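Local coordinates for putative permease protein, ABC transporter (Porphyromonas gingivalis, PDB 3IS6), which is probably the periplasmic, MacB-like part of an ABC-transporter permease, a membrane protein thought to take part in transmembrane transport, at residues L104-L116 against I155-P167. Sequence-based numbering, arbitrary orientation.
Sequences LRDNMTCLISESL and IQADMLLPITWMP
Strands 109-113 and 159-162 form an antiparallel pair of the MacB-like periplasmic core domain, and L111 facing L160 is its hydrogen-bonded pair. L111 N gives to L160 O over 3.1 Å, and L160 N returns a bond to L111 O, both nearly straight at 168°. Beyond the non-hydrogen-bonded pair I112-M159, S113 N reaches D158 O at 3.0 Å, just where strand 109-113 gives way to helix 114-119; there S113 OG serves as N-cap by accepting from L116 N.

At the opposite end the pairing gives way to side-chain bonds on the turn D106-T109. N107 is held twice. Its backbone O lies in the ring plane of W165 and takes the indole NE1-H on a lone pair at 2.7 Å, while its amide OD1 receives the T164 hydroxyl, OG1, over 2.6 Å. With CG anti to its carbonyl carbon (chi1 -74°), N107 carries OD1 across to T164, its amide plane turned 68° from the indole. P162 packs against the backbone of this turn, its CG 3.7 Å from D106 O, and its CB also meets L104 O.

Side chains divide between the two faces of the sheet. On one, the CD1 methyls of L111 and L160 meet at 4.1 Å, and L104 CD2 lies by L160 CB. On the other, I112 CD1 rests against M159 CB, and the selenomethionine side chain, extended through its first two torsions, brings SE to 4.0 Å from C110 SG.

The pair is flanked by strand 140-146 beside 109-113 and by strand 74-83, parallel to 159-162, where D158 OD2 accepts from K79 N. F87 and L88 of helix 86-90 pack against L160 and L104, F146 joins the L111-L160 face, and M239 of the second subunit touches W165.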
loop_
_atom_site.group_PDB
_atom_site.type_symbol
_atom_site.label_atom_id
_atom_site.label_comp_id
_atom_site.label_asym_id
_atom_site.label_seq_id
_atom_site.Cartn_x
_atom_site.Cartn_y
_atom_site.Cartn_z
ATOM N N LEU A 104 16.769 -6.687 -1.538
ATOM C CA LEU A 104 15.650 -6.065 -0.881
ATOM C C LEU A 104 15.808 -4.578 -0.739
ATOM O O LEU A 104 15.197 -4.003 0.101
ATOM C CB LEU A 104 15.381 -6.702 0.478
ATOM C CG LEU A 104 14.860 -8.130 0.488
ATOM C CD1 LEU A 104 14.830 -8.687 1.858
ATOM C CD2 LEU A 104 13.560 -8.250 -0.159
ATOM N N ARG A 105 16.651 -3.973 -1.555
ATOM C CA ARG A 105 16.753 -2.529 -1.585
ATOM C C ARG A 105 16.005 -1.809 -2.705
ATOM O O ARG A 105 15.630 -0.697 -2.542
ATOM C CB ARG A 105 18.198 -2.092 -1.521
ATOM C CG ARG A 105 18.909 -2.696 -0.390
ATOM C CD ARG A 105 20.226 -2.117 -0.150
ATOM N NE ARG A 105 20.363 -1.846 1.266
ATOM C CZ ARG A 105 20.956 -2.650 2.125
ATOM N NH1 ARG A 105 21.020 -2.334 3.390
ATOM N NH2 ARG A 105 21.488 -3.762 1.714
ATOM N N ASP A 106 15.777 -2.458 -3.818
ATOM C CA ASP A 106 15.129 -1.827 -4.943
ATOM C C ASP A 106 13.718 -2.341 -5.057
ATOM O O ASP A 106 13.514 -3.514 -5.151
ATOM C CB ASP A 106 15.893 -2.183 -6.196
ATOM C CG ASP A 106 15.275 -1.623 -7.441
ATOM O OD1 ASP A 106 14.084 -1.349 -7.489
ATOM O OD2 ASP A 106 16.003 -1.467 -8.398
ATOM N N ASN A 107 12.759 -1.442 -5.093
ATOM C CA ASN A 107 11.364 -1.791 -5.071
ATOM C C ASN A 107 10.930 -2.616 -6.261
ATOM O O ASN A 107 9.961 -3.296 -6.191
ATOM C CB ASN A 107 10.484 -0.562 -4.917
ATOM C CG ASN A 107 10.513 0.017 -3.515
ATOM O OD1 ASN A 107 10.353 -0.678 -2.543
ATOM N ND2 ASN A 107 10.709 1.296 -3.423
HETATM N N MSE A 108 11.670 -2.587 -7.343
HETATM C CA MSE A 108 11.268 -3.310 -8.536
HETATM C C MSE A 108 11.897 -4.697 -8.654
HETATM O O MSE A 108 11.903 -5.281 -9.697
HETATM C CB MSE A 108 11.486 -2.500 -9.809
HETATM C CG MSE A 108 10.768 -1.184 -9.860
HETATM SE SE MSE A 108 8.906 -1.331 -9.899
HETATM C CE MSE A 108 8.707 -1.995 -11.633
ATOM N N THR A 109 12.430 -5.196 -7.558
ATOM C CA THR A 109 13.095 -6.464 -7.561
ATOM C C THR A 109 12.653 -7.345 -6.402
ATOM O O THR A 109 12.235 -6.860 -5.410
ATOM C CB THR A 109 14.582 -6.303 -7.441
ATOM O OG1 THR A 109 14.869 -5.859 -6.127
ATOM C CG2 THR A 109 15.095 -5.318 -8.418
ATOM N N CYS A 110 12.767 -8.643 -6.576
ATOM C CA CYS A 110 12.387 -9.625 -5.583
ATOM C C CYS A 110 13.398 -10.730 -5.396
ATOM O O CYS A 110 14.245 -10.924 -6.203
ATOM C CB CYS A 110 11.060 -10.250 -5.943
ATOM S SG CYS A 110 11.087 -11.354 -7.254
ATOM N N LEU A 111 13.268 -11.450 -4.305
ATOM C CA LEU A 111 13.998 -12.659 -4.085
ATOM C C LEU A 111 13.003 -13.787 -4.111
ATOM O O LEU A 111 11.896 -13.623 -3.694
ATOM C CB LEU A 111 14.699 -12.655 -2.759
ATOM C CG LEU A 111 15.608 -11.496 -2.448
ATOM C CD1 LEU A 111 16.027 -11.546 -1.040
ATOM C CD2 LEU A 111 16.785 -11.587 -3.328
ATOM N N ILE A 112 13.440 -14.913 -4.629
ATOM C CA ILE A 112 12.645 -16.101 -4.797
ATOM C C ILE A 112 13.339 -17.260 -4.117
ATOM O O ILE A 112 14.521 -17.350 -4.125
ATOM C CB ILE A 112 12.504 -16.389 -6.264
ATOM C CG1 ILE A 112 11.723 -15.275 -6.930
ATOM C CG2 ILE A 112 11.886 -17.667 -6.492
ATOM C CD1 ILE A 112 10.292 -15.298 -6.702
ATOM N N SER A 113 12.577 -18.139 -3.522
ATOM C CA SER A 113 13.133 -19.258 -2.803
ATOM C C SER A 113 13.723 -20.284 -3.764
ATOM O O SER A 113 13.344 -20.343 -4.895
ATOM C CB SER A 113 12.082 -19.916 -1.933
ATOM O OG SER A 113 11.252 -20.724 -2.678
ATOM N N GLU A 114 14.609 -21.122 -3.272
ATOM C CA GLU A 114 15.200 -22.154 -4.079
ATOM C C GLU A 114 14.144 -23.117 -4.631
ATOM O O GLU A 114 14.217 -23.481 -5.765
ATOM C CB GLU A 114 16.252 -22.918 -3.281
ATOM C CG GLU A 114 17.028 -23.921 -4.113
ATOM C CD GLU A 114 18.314 -24.480 -3.465
ATOM O OE1 GLU A 114 18.564 -24.241 -2.279
ATOM O OE2 GLU A 114 19.075 -25.161 -4.182
ATOM N N SER A 115 13.161 -23.502 -3.837
ATOM C CA SER A 115 12.113 -24.372 -4.341
ATOM C C SER A 115 11.277 -23.746 -5.425
ATOM O O SER A 115 10.921 -24.399 -6.357
ATOM C CB SER A 115 11.183 -24.835 -3.250
ATOM O OG SER A 115 11.842 -25.667 -2.367
ATOM N N LEU A 116 10.929 -22.488 -5.256
ATOM C CA LEU A 116 10.134 -21.798 -6.230
ATOM C C LEU A 116 10.880 -21.651 -7.531
ATOM O O LEU A 116 10.331 -21.846 -8.563
ATOM C CB LEU A 116 9.648 -20.465 -5.722
ATOM C CG LEU A 116 8.692 -19.716 -6.622
ATOM C CD1 LEU A 116 7.618 -20.565 -7.150
ATOM C CD2 LEU A 116 8.165 -18.512 -5.981
ATOM N N ILE A 155 7.754 -18.585 9.948
ATOM C CA ILE A 155 8.241 -17.684 8.946
ATOM C C ILE A 155 8.256 -18.414 7.627
ATOM O O ILE A 155 9.042 -19.269 7.423
ATOM C CB ILE A 155 9.618 -17.172 9.316
ATOM C CG1 ILE A 155 9.572 -16.534 10.697
ATOM C CG2 ILE A 155 10.088 -16.161 8.325
ATOM C CD1 ILE A 155 10.800 -16.012 11.165
ATOM N N GLN A 156 7.312 -18.077 6.773
ATOM C CA GLN A 156 7.117 -18.720 5.498
ATOM C C GLN A 156 7.020 -17.737 4.337
ATOM O O GLN A 156 6.262 -16.825 4.383
ATOM C CB GLN A 156 5.863 -19.552 5.545
ATOM C CG GLN A 156 5.756 -20.378 6.768
ATOM C CD GLN A 156 4.433 -21.077 6.888
ATOM O OE1 GLN A 156 3.678 -21.147 5.953
ATOM N NE2 GLN A 156 4.154 -21.594 8.058
ATOM N N ALA A 157 7.835 -17.932 3.314
ATOM C CA ALA A 157 7.804 -17.130 2.106
ATOM C C ALA A 157 8.402 -17.860 0.903
ATOM O O ALA A 157 9.462 -18.378 0.993
ATOM C CB ALA A 157 8.520 -15.874 2.337
ATOM N N ASP A 158 7.677 -17.935 -0.187
ATOM C CA ASP A 158 8.189 -18.175 -1.518
ATOM C C ASP A 158 8.921 -17.004 -2.178
ATOM O O ASP A 158 9.838 -17.192 -2.904
ATOM C CB ASP A 158 7.097 -18.710 -2.427
ATOM C CG ASP A 158 6.344 -19.871 -1.809
ATOM O OD1 ASP A 158 6.964 -20.670 -1.111
ATOM O OD2 ASP A 158 5.120 -19.964 -1.986
HETATM N N MSE A 159 8.428 -15.805 -1.959
HETATM C CA MSE A 159 8.967 -14.598 -2.546
HETATM C C MSE A 159 9.106 -13.511 -1.502
HETATM O O MSE A 159 8.250 -13.333 -0.708
HETATM C CB MSE A 159 8.057 -14.129 -3.685
HETATM C CG MSE A 159 8.341 -12.759 -4.292
HETATM SE SE MSE A 159 7.408 -12.419 -6.009
HETATM C CE MSE A 159 5.759 -11.967 -5.315
ATOM N N LEU A 160 10.180 -12.764 -1.564
ATOM C CA LEU A 160 10.400 -11.662 -0.676
ATOM C C LEU A 160 10.452 -10.355 -1.451
ATOM O O LEU A 160 11.117 -10.268 -2.429
ATOM C CB LEU A 160 11.689 -11.842 0.098
ATOM C CG LEU A 160 11.841 -12.980 1.095
ATOM C CD1 LEU A 160 13.241 -13.194 1.529
ATOM C CD2 LEU A 160 10.948 -12.783 2.243
ATOM N N LEU A 161 9.746 -9.352 -0.969
ATOM C CA LEU A 161 9.710 -8.039 -1.560
ATOM C C LEU A 161 10.079 -7.019 -0.515
ATOM O O LEU A 161 9.889 -7.246 0.618
ATOM C CB LEU A 161 8.327 -7.730 -2.065
ATOM C CG LEU A 161 7.856 -8.373 -3.345
ATOM C CD1 LEU A 161 6.420 -8.165 -3.550
ATOM C CD2 LEU A 161 8.604 -7.864 -4.491
ATOM N N PRO A 162 10.597 -5.879 -0.900
ATOM C CA PRO A 162 10.956 -4.898 0.099
ATOM C C PRO A 162 9.756 -4.330 0.826
ATOM O O PRO A 162 8.734 -4.090 0.259
ATOM C CB PRO A 162 11.666 -3.826 -0.706
ATOM C CG PRO A 162 11.974 -4.405 -1.909
ATOM C CD PRO A 162 10.958 -5.404 -2.222
ATOM N N ILE A 163 9.946 -4.085 2.102
ATOM C CA ILE A 163 8.925 -3.565 2.964
ATOM C C ILE A 163 8.490 -2.184 2.543
ATOM O O ILE A 163 7.408 -1.790 2.797
ATOM C CB ILE A 163 9.288 -3.623 4.443
ATOM C CG1 ILE A 163 8.031 -3.838 5.246
ATOM C CG2 ILE A 163 9.969 -2.414 4.892
ATOM C CD1 ILE A 163 8.255 -4.421 6.495
ATOM N N THR A 164 9.346 -1.520 1.789
ATOM C CA THR A 164 9.123 -0.178 1.285
ATOM C C THR A 164 8.027 -0.140 0.229
ATOM O O THR A 164 7.657 0.878 -0.209
ATOM C CB THR A 164 10.395 0.486 0.755
ATOM O OG1 THR A 164 11.119 -0.421 -0.044
ATOM C CG2 THR A 164 11.251 0.914 1.865
ATOM N N TRP A 165 7.527 -1.276 -0.170
ATOM C CA TRP A 165 6.359 -1.315 -1.002
ATOM C C TRP A 165 5.200 -0.713 -0.255
ATOM O O TRP A 165 4.297 -0.227 -0.837
ATOM C CB TRP A 165 6.006 -2.722 -1.414
ATOM C CG TRP A 165 6.640 -3.169 -2.642
ATOM C CD1 TRP A 165 7.913 -3.012 -2.989
ATOM C CD2 TRP A 165 6.027 -3.871 -3.691
ATOM N NE1 TRP A 165 8.150 -3.562 -4.189
ATOM C CE2 TRP A 165 6.994 -4.105 -4.645
ATOM C CE3 TRP A 165 4.748 -4.329 -3.919
ATOM C CZ2 TRP A 165 6.728 -4.755 -5.800
ATOM C CZ3 TRP A 165 4.487 -4.970 -5.072
ATOM C CH2 TRP A 165 5.468 -5.186 -5.994
HETATM N N MSE A 166 5.223 -0.805 1.050
HETATM C CA MSE A 166 4.153 -0.278 1.858
HETATM C C MSE A 166 4.213 1.250 1.897
HETATM O O MSE A 166 5.254 1.816 1.881
HETATM C CB MSE A 166 4.189 -0.853 3.280
HETATM C CG MSE A 166 3.966 -2.330 3.400
HETATM SE SE MSE A 166 2.183 -2.894 3.136
HETATM C CE MSE A 166 1.415 -2.110 4.573
ATOM N N PRO A 167 3.077 1.880 2.007
ATOM C CA PRO A 167 3.006 3.319 2.046
ATOM C C PRO A 167 3.731 3.862 3.251
ATOM O O PRO A 167 3.762 3.230 4.270
ATOM C CB PRO A 167 1.531 3.548 2.226
ATOM C CG PRO A 167 0.927 2.476 1.645
ATOM C CD PRO A 167 1.751 1.308 1.848
#